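Local coordinates for hypothetical protein AF1548 (Archaeoglobus fulgidus, PDB 1Y88) that is of unknown function but may bind DNA and act as an endonuclease, at residues G58-I63 with H92-P97; P97-N102 with V116-T121. One frame throughout, in Å; residues are numbered along the deposited sequence.

Both contacts are parallel strand pairings built on strand 96-100, one along each edge of it, and they share Pro97. Contact 1 joins the start of that strand, and the loop leading into it, to strand 59-65; contact 2 joins it to the short strand 119-121. Their centres lie about 12 Å apart. They meet where Met62 O lies 2.9 Å from Trp98 N, probably a hydrogen bond that continues the pairing of strand 59-65 with strand 96-100 past Pro97, and where Tyr61 CE1 packs 3.6 Å from Lys119 CD. A sulfate ion, probably from the crystallisation liquor, sits about 4 Å from the His92 side chain in contact 1.

Contact 1: G58-I63 with H92-P97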
ATOM      1  N   GLY A  58     -18.645 -11.681  22.079  1.00 23.35           N
ATOM      2  CA  GLY A  58     -19.486 -11.093  21.059  1.00 22.40           C
ATOM      3  C   GLY A  58     -18.843  -9.976  20.282  1.00 21.56           C
ATOM      4  O   GLY A  58     -19.534  -9.271  19.560  1.00 21.57           O
ATOM      5  N   GLU A  59     -17.540  -9.776  20.459  1.00 20.30           N
ATOM      6  CA  GLU A  59     -16.802  -8.832  19.604  1.00 19.52           C
ATOM      7  C   GLU A  59     -15.948  -9.662  18.686  1.00 19.32           C
ATOM      8  O   GLU A  59     -15.381 -10.644  19.146  1.00 18.87           O
ATOM      9  CB  GLU A  59     -15.885  -7.918  20.414  1.00 19.92           C
ATOM     10  CG  GLU A  59     -16.499  -7.240  21.616  1.00 24.00           C
ATOM     11  CD  GLU A  59     -17.276  -6.021  21.260  1.00 27.10           C
ATOM     12  OE1 GLU A  59     -17.980  -6.030  20.229  1.00 29.80           O
ATOM     13  OE2 GLU A  59     -17.189  -5.037  22.017  1.00 28.51           O
ATOM     14  N   ARG A  60     -15.853  -9.291  17.394  1.00 16.85           N
ATOM     15  CA  ARG A  60     -15.069 -10.077  16.437  1.00 16.10           C
ATOM     16  C   ARG A  60     -14.133  -9.150  15.671  1.00 15.30           C
ATOM     17  O   ARG A  60     -14.599  -8.187  15.049  1.00 13.54           O
ATOM     18  CB  ARG A  60     -16.015 -10.797  15.451  1.00 16.59           C
ATOM     19  CG  ARG A  60     -15.328 -11.790  14.504  1.00 21.32           C
ATOM     20  CD  ARG A  60     -16.390 -12.818  14.080  1.00 28.51           C
ATOM     21  NE  ARG A  60     -15.834 -13.975  13.403  1.00 32.26           N
ATOM     22  CZ  ARG A  60     -16.095 -14.309  12.135  1.00 35.59           C
ATOM     23  NH1 ARG A  60     -16.920 -13.558  11.395  1.00 37.30           N
ATOM     24  NH2 ARG A  60     -15.535 -15.396  11.606  1.00 32.33           N
ATOM     25  N   TYR A  61     -12.840  -9.447  15.719  1.00 14.13           N
ATOM     26  CA  TYR A  61     -11.810  -8.573  15.136  1.00 14.18           C
ATOM     27  C   TYR A  61     -11.205  -9.146  13.873  1.00 14.39           C
ATOM     28  O   TYR A  61     -10.950 -10.362  13.779  1.00 14.83           O
ATOM     29  CB  TYR A  61     -10.718  -8.272  16.186  1.00 14.09           C
ATOM     30  CG  TYR A  61     -11.325  -7.612  17.422  1.00 15.98           C
ATOM     31  CD1 TYR A  61     -11.653  -6.262  17.418  1.00 16.40           C
ATOM     32  CD2 TYR A  61     -11.649  -8.356  18.557  1.00 16.84           C
ATOM     33  CE1 TYR A  61     -12.246  -5.638  18.535  1.00 17.31           C
ATOM     34  CE2 TYR A  61     -12.265  -7.738  19.692  1.00 17.37           C
ATOM     35  CZ  TYR A  61     -12.541  -6.384  19.677  1.00 17.31           C
ATOM     36  OH  TYR A  61     -13.141  -5.740  20.755  1.00 16.44           O
ATOM     37  N   MET A  62     -10.976  -8.274  12.893  1.00 13.33           N
ATOM     38  CA  MET A  62     -10.223  -8.606  11.690  1.00 12.58           C
ATOM     39  C   MET A  62      -8.784  -8.178  11.903  1.00 14.21           C
ATOM     40  O   MET A  62      -8.466  -6.972  11.826  1.00 14.47           O
ATOM     41  CB  MET A  62     -10.805  -7.861  10.446  1.00 13.30           C
ATOM     42  CG  MET A  62     -10.163  -8.236   9.081  1.00 14.14           C
ATOM     43  SD  MET A  62     -10.264  -6.878   7.773  1.00  8.69           S
ATOM     44  CE  MET A  62      -8.843  -5.983   8.366  1.00 15.73           C
ATOM     45  N   ILE A  63      -7.892  -9.152  12.151  1.00 13.93           N
ATOM     46  CA  ILE A  63      -6.506  -8.824  12.490  1.00 14.33           C
ATOM     47  C   ILE A  63      -5.555  -9.035  11.325  1.00 13.95           C
ATOM     48  O   ILE A  63      -5.598 -10.071  10.670  1.00 14.27           O
ATOM     49  CB  ILE A  63      -6.024  -9.636  13.749  1.00 14.41           C
ATOM     50  CG1 ILE A  63      -6.801  -9.164  14.997  1.00 15.08           C
ATOM     51  CG2 ILE A  63      -4.560  -9.486  13.945  1.00 16.09           C
ATOM     52  CD1 ILE A  63      -6.816 -10.152  16.154  1.00 16.66           C
ATOM     53  N   HIS A  92     -19.436  -9.667   6.879  1.00 17.54           N
ATOM     54  CA  HIS A  92     -19.248 -10.984   7.502  1.00 18.19           C
ATOM     55  C   HIS A  92     -19.319 -10.962   9.033  1.00 18.20           C
ATOM     56  O   HIS A  92     -19.165 -12.026   9.672  1.00 19.92           O
ATOM     57  CB  HIS A  92     -17.898 -11.576   7.108  1.00 18.03           C
ATOM     58  CG  HIS A  92     -17.874 -12.129   5.717  1.00 22.51           C
ATOM     59  ND1 HIS A  92     -18.471 -13.329   5.382  1.00 24.38           N
ATOM     60  CD2 HIS A  92     -17.354 -11.631   4.568  1.00 24.02           C
ATOM     61  CE1 HIS A  92     -18.318 -13.547   4.083  1.00 25.32           C
ATOM     62  NE2 HIS A  92     -17.625 -12.544   3.571  1.00 25.02           N
ATOM     63  N   GLY A  93     -19.481  -9.778   9.610  1.00 17.61           N
ATOM     64  CA  GLY A  93     -19.634  -9.653  11.073  1.00 18.87           C
ATOM     65  C   GLY A  93     -18.317  -9.345  11.753  1.00 19.08           C
ATOM     66  O   GLY A  93     -17.813 -10.140  12.548  1.00 21.68           O
ATOM     67  N   PHE A  94     -17.714  -8.216  11.402  1.00 17.98           N
ATOM     68  CA  PHE A  94     -16.468  -7.777  12.061  1.00 17.10           C
ATOM     69  C   PHE A  94     -16.722  -6.488  12.765  1.00 17.98           C
ATOM     70  O   PHE A  94     -17.270  -5.544  12.168  1.00 18.86           O
ATOM     71  CB  PHE A  94     -15.270  -7.646  11.089  1.00 16.24           C
ATOM     72  CG  PHE A  94     -14.755  -8.960  10.620  1.00 14.22           C
ATOM     73  CD1 PHE A  94     -13.893  -9.707  11.428  1.00 17.21           C
ATOM     74  CD2 PHE A  94     -15.176  -9.501   9.427  1.00 14.90           C
ATOM     75  CE1 PHE A  94     -13.429 -10.962  11.036  1.00 16.54           C
ATOM     76  CE2 PHE A  94     -14.728 -10.775   9.019  1.00 17.52           C
ATOM     77  CZ  PHE A  94     -13.845 -11.500   9.839  1.00 16.31           C
ATOM     78  N   THR A  95     -16.321  -6.447  14.039  1.00 16.76           N
ATOM     79  CA  THR A  95     -16.505  -5.287  14.892  1.00 16.87           C
ATOM     80  C   THR A  95     -15.554  -4.153  14.525  1.00 16.32           C
ATOM     81  O   THR A  95     -15.971  -3.000  14.401  1.00 16.16           O
ATOM     82  CB  THR A  95     -16.292  -5.676  16.385  1.00 17.50           C
ATOM     83  OG1 THR A  95     -17.081  -6.839  16.687  1.00 19.02           O
ATOM     84  CG2 THR A  95     -16.662  -4.523  17.326  1.00 17.72           C
ATOM     85  N   GLN A  96     -14.285  -4.507  14.338  1.00 15.50           N
ATOM     86  CA  GLN A  96     -13.212  -3.558  14.165  1.00 16.68           C
ATOM     87  C   GLN A  96     -12.060  -4.267  13.529  1.00 14.89           C
ATOM     88  O   GLN A  96     -11.864  -5.469  13.775  1.00 16.24           O
ATOM     89  CB  GLN A  96     -12.689  -3.063  15.520  1.00 17.43           C
ATOM     90  CG  GLN A  96     -13.211  -1.763  15.966  1.00 21.18           C
ATOM     91  CD  GLN A  96     -12.503  -1.312  17.223  1.00 21.34           C
ATOM     92  OE1 GLN A  96     -11.739  -0.349  17.202  1.00 20.85           O
ATOM     93  NE2 GLN A  96     -12.732  -2.023  18.318  1.00 18.97           N
ATOM     94  N   PRO A  97     -11.263  -3.533  12.724  1.00 13.66           N
ATOM     95  CA  PRO A  97      -9.976  -4.061  12.297  1.00 12.73           C
ATOM     96  C   PRO A  97      -8.913  -3.773  13.358  1.00 12.17           C
ATOM     97  O   PRO A  97      -9.076  -2.852  14.170  1.00 11.93           O
ATOM     98  CB  PRO A  97      -9.672  -3.267  11.023  1.00 13.26           C
ATOM     99  CG  PRO A  97     -10.281  -1.907  11.300  1.00 12.18           C
ATOM    100  CD  PRO A  97     -11.508  -2.165  12.206  1.00 13.56           C
TER
HETATM  101  O   HOH W   1     -19.412  -6.206  17.885  1.00 16.96           O
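Arg60 and Thr95 grip each other twice: Arg60 N donates to Thr95 OG1 at 2.8 Å in an almost straight bond (173°), and Thr95 N returns one to Arg60 O at 2.6 Å. The hydroxyl thus takes the place of a backbone acceptor where the loop runs into a parallel beta pairing, part of the central mixed sheet of the restriction-endonuclease-like domain. With OG1 anti to its own carbonyl carbon (chi1 -50°), Thr95 brings that oxygen to the Arg60 amide and also to water 1, which donates to Glu59 OE1. Further along, Met62 N donates to Gln96 O at 3.1 Å, its approach tilted somewhat out of the carbonyl plane, and Tyr61 CA touches the same oxygen.

Arg60 stretches from CG to NE along the loop, CD passing 3.4 Å from Gly93 O. Its guanidinium lies nearly parallel to the Phe94 ring, 11° between planes, but offset, so that Phe94 CZ sits near the rim of the charged group. Lys36 brings a like charge close to NH2. On the CG side of the ring, Phe94 CD1 lies 3.7 Å from Met62 CB, while strand 47-56, through Ile50, and helix 76-89, through Phe86 and Val89, also pack on this buried phenyl. An alanine in place of Phe94, lacking the ring, would probably leave a gap beside Met62 and the guanidinium without the flat group it lies against.

On the other face of the sheet Tyr61 and Gln96 run side by side, with Tyr61 CD1 against Gln96 CB. Met62, bent at chi3, swings its methyl back to the proline, CE standing 3.9 Å from Pro97 CB.

Contact 2: P97-N102 with V116-T121; sequences PWIFTN and VGIKLT
Trp98 donates from NE1 to Thr121 OG1 at 2.9 Å, the oxygen lying only 2° out of the indole plane, and this bond, with the packing on both faces, holds the ring's rotation. It adds a side-chain bond to a parallel beta ladder in which Lys119 N bonds to Pro97 O, Ile99 N to Lys119 O, Thr121 N to Ile99 O and Thr101 N to Thr121 O.

The tight part is the aromatic face. Lys119, bent at chi3 and chi4, folds over the indole and sets CE 3.5 Å from the centroid of the six-membered ring, almost on its normal; NZ stands farther off over the same face, in a cation-pi contact. Phe100 CE2 sits over the rim of the opposite indole face. Thr121 CB then lies over the Phe100 ring, so one threonine serves both aromatics. Ile118 is buried too, CG1 lying 3.8 Å from Pro97 CG and CG2 against Ile99 CG1.

The looser end is Val116-Gly117, where Gly117, at positive phi just after helix 107-116, and partly exposed, offers only its O to Pro97 CD at 3.6 Å. The partly exposed Leu120 reaches Ile99 through CD2 alone, 4.0 Å from Ile99 CB, the two side chains lying side by side.

On the aliphatic face Ile99 packs on Thr82 and Ile118 on Tyr83 of helix 76-89, while Ala113 of helix 107-116 meets Ile118 and Leu120. Strand 59-65 flanks strand 96-100 along its other edge.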
ATOM      1  N   PRO A  97     -11.263  -3.533  12.724  1.00 13.66           N
ATOM      2  CA  PRO A  97      -9.976  -4.061  12.297  1.00 12.73           C
ATOM      3  C   PRO A  97      -8.913  -3.773  13.358  1.00 12.17           C
ATOM      4  O   PRO A  97      -9.076  -2.852  14.170  1.00 11.93           O
ATOM      5  CB  PRO A  97      -9.672  -3.267  11.023  1.00 13.26           C
ATOM      6  CG  PRO A  97     -10.281  -1.907  11.300  1.00 12.18           C
ATOM      7  CD  PRO A  97     -11.508  -2.165  12.206  1.00 13.56           C
ATOM      8  N   TRP A  98      -7.821  -4.531  13.314  1.00 12.51           N
ATOM      9  CA  TRP A  98      -6.762  -4.459  14.342  1.00 12.89           C
ATOM     10  C   TRP A  98      -5.446  -4.819  13.661  1.00 13.58           C
ATOM     11  O   TRP A  98      -5.345  -5.881  13.016  1.00 15.05           O
ATOM     12  CB  TRP A  98      -7.070  -5.491  15.420  1.00 12.88           C
ATOM     13  CG  TRP A  98      -6.273  -5.454  16.722  1.00 12.05           C
ATOM     14  CD1 TRP A  98      -5.102  -4.818  17.000  1.00 13.82           C
ATOM     15  CD2 TRP A  98      -6.646  -6.168  17.898  1.00 13.74           C
ATOM     16  NE1 TRP A  98      -4.720  -5.074  18.336  1.00 12.59           N
ATOM     17  CE2 TRP A  98      -5.658  -5.914  18.891  1.00 13.88           C
ATOM     18  CE3 TRP A  98      -7.724  -7.015  18.205  1.00 14.22           C
ATOM     19  CZ2 TRP A  98      -5.737  -6.475  20.195  1.00 12.42           C
ATOM     20  CZ3 TRP A  98      -7.810  -7.568  19.505  1.00 15.65           C
ATOM     21  CH2 TRP A  98      -6.825  -7.273  20.475  1.00 12.91           C
ATOM     22  N   ILE A  99      -4.460  -3.940  13.749  1.00 13.28           N
ATOM     23  CA  ILE A  99      -3.152  -4.213  13.156  1.00 13.07           C
ATOM     24  C   ILE A  99      -2.157  -4.520  14.272  1.00 13.48           C
ATOM     25  O   ILE A  99      -2.070  -3.771  15.265  1.00 13.35           O
ATOM     26  CB  ILE A  99      -2.625  -3.000  12.309  1.00 12.64           C
ATOM     27  CG1 ILE A  99      -3.630  -2.627  11.195  1.00 12.62           C
ATOM     28  CG2 ILE A  99      -1.252  -3.340  11.660  1.00 13.96           C
ATOM     29  CD1 ILE A  99      -3.304  -1.231  10.462  1.00 13.61           C
ATOM     30  N   PHE A 100      -1.403  -5.599  14.089  1.00 14.09           N
ATOM     31  CA  PHE A 100      -0.238  -5.881  14.936  1.00 13.45           C
ATOM     32  C   PHE A 100       1.034  -5.635  14.164  1.00 14.33           C
ATOM     33  O   PHE A 100       1.173  -6.075  13.023  1.00 14.56           O
ATOM     34  CB  PHE A 100      -0.238  -7.346  15.404  1.00 13.58           C
ATOM     35  CG  PHE A 100      -1.155  -7.624  16.580  1.00 12.43           C
ATOM     36  CD1 PHE A 100      -0.617  -7.925  17.845  1.00 13.98           C
ATOM     37  CD2 PHE A 100      -2.538  -7.627  16.423  1.00 13.77           C
ATOM     38  CE1 PHE A 100      -1.444  -8.220  18.931  1.00 14.72           C
ATOM     39  CE2 PHE A 100      -3.385  -7.897  17.518  1.00 14.82           C
ATOM     40  CZ  PHE A 100      -2.825  -8.207  18.778  1.00 14.42           C
ATOM     41  N   THR A 101       1.972  -4.931  14.791  1.00 14.04           N
ATOM     42  CA  THR A 101       3.282  -4.796  14.210  1.00 15.32           C
ATOM     43  C   THR A 101       4.340  -5.062  15.282  1.00 16.06           C
ATOM     44  O   THR A 101       4.101  -4.828  16.471  1.00 15.62           O
ATOM     45  CB  THR A 101       3.473  -3.409  13.555  1.00 15.92           C
ATOM     46  OG1 THR A 101       4.702  -3.400  12.812  1.00 17.69           O
ATOM     47  CG2 THR A 101       3.499  -2.308  14.601  1.00 15.17           C
ATOM     48  N   ASN A 102       5.499  -5.525  14.853  1.00 16.82           N
ATOM     49  CA  ASN A 102       6.598  -5.769  15.773  1.00 18.27           C
ATOM     50  C   ASN A 102       7.529  -4.560  15.910  1.00 18.27           C
ATOM     51  O   ASN A 102       8.513  -4.646  16.618  1.00 17.99           O
ATOM     52  CB  ASN A 102       7.410  -7.024  15.388  1.00 18.51           C
ATOM     53  CG  ASN A 102       8.138  -6.880  14.049  1.00 19.45           C
ATOM     54  OD1 ASN A 102       7.756  -6.088  13.182  1.00 19.94           O
ATOM     55  ND2 ASN A 102       9.214  -7.649  13.883  1.00 22.75           N
ATOM     56  N   VAL A 116     -10.604   6.734  12.299  1.00 15.01           N
ATOM     57  CA  VAL A 116     -11.437   5.647  11.855  1.00 14.60           C
ATOM     58  C   VAL A 116     -11.798   4.432  12.670  1.00 15.54           C
ATOM     59  O   VAL A 116     -12.721   3.723  12.282  1.00 15.70           O
ATOM     60  CB  VAL A 116     -11.032   5.195  10.413  1.00 14.95           C
ATOM     61  CG1 VAL A 116     -10.771   6.413   9.498  1.00 16.25           C
ATOM     62  CG2 VAL A 116      -9.798   4.305  10.438  1.00 13.80           C
ATOM     63  N   GLY A 117     -11.056   4.188  13.744  1.00 14.90           N
ATOM     64  CA  GLY A 117     -11.443   3.042  14.620  1.00 15.04           C
ATOM     65  C   GLY A 117     -10.635   1.763  14.353  1.00 14.36           C
ATOM     66  O   GLY A 117     -11.177   0.645  14.477  1.00 16.38           O
ATOM     67  N   ILE A 118      -9.377   1.886  13.978  1.00 13.52           N
ATOM     68  CA  ILE A 118      -8.506   0.686  13.840  1.00 12.64           C
ATOM     69  C   ILE A 118      -7.758   0.485  15.160  1.00 13.46           C
ATOM     70  O   ILE A 118      -7.078   1.394  15.637  1.00 13.52           O
ATOM     71  CB  ILE A 118      -7.468   0.846  12.697  1.00 12.79           C
ATOM     72  CG1 ILE A 118      -8.152   1.212  11.364  1.00 12.09           C
ATOM     73  CG2 ILE A 118      -6.598  -0.423  12.516  1.00 13.15           C
ATOM     74  CD1 ILE A 118      -7.093   1.691  10.327  1.00 11.54           C
ATOM     75  N   LYS A 119      -7.901  -0.697  15.772  1.00 13.41           N
ATOM     76  CA  LYS A 119      -7.095  -1.006  16.961  1.00 14.23           C
ATOM     77  C   LYS A 119      -5.670  -1.213  16.524  1.00 13.46           C
ATOM     78  O   LYS A 119      -5.425  -1.783  15.459  1.00 12.94           O
ATOM     79  CB  LYS A 119      -7.613  -2.297  17.640  1.00 13.68           C
ATOM     80  CG  LYS A 119      -8.942  -2.158  18.305  1.00 17.37           C
ATOM     81  CD  LYS A 119      -9.360  -3.476  19.022  1.00 17.44           C
ATOM     82  CE  LYS A 119      -8.403  -3.802  20.162  1.00 20.51           C
ATOM     83  NZ  LYS A 119      -8.659  -2.985  21.366  1.00 23.66           N
ATOM     84  N   LEU A 120      -4.705  -0.790  17.353  1.00 13.89           N
ATOM     85  CA  LEU A 120      -3.300  -0.962  16.979  1.00 13.48           C
ATOM     86  C   LEU A 120      -2.531  -1.601  18.125  1.00 14.58           C
ATOM     87  O   LEU A 120      -2.687  -1.179  19.267  1.00 15.09           O
ATOM     88  CB  LEU A 120      -2.658   0.401  16.676  1.00 14.68           C
ATOM     89  CG  LEU A 120      -3.216   1.271  15.531  1.00 14.69           C
ATOM     90  CD1 LEU A 120      -2.442   2.639  15.492  1.00 15.36           C
ATOM     91  CD2 LEU A 120      -3.070   0.527  14.206  1.00 14.87           C
ATOM     92  N   THR A 121      -1.696  -2.582  17.802  1.00 13.51           N
ATOM     93  CA  THR A 121      -0.762  -3.110  18.811  1.00 13.33           C
ATOM     94  C   THR A 121       0.599  -3.172  18.185  1.00 13.65           C
ATOM     95  O   THR A 121       0.765  -3.794  17.150  1.00 14.27           O
ATOM     96  CB  THR A 121      -1.211  -4.513  19.315  1.00 12.44           C
ATOM     97  OG1 THR A 121      -2.459  -4.382  19.978  1.00 13.88           O
ATOM     98  CG2 THR A 121      -0.173  -5.099  20.315  1.00 12.57           C
TER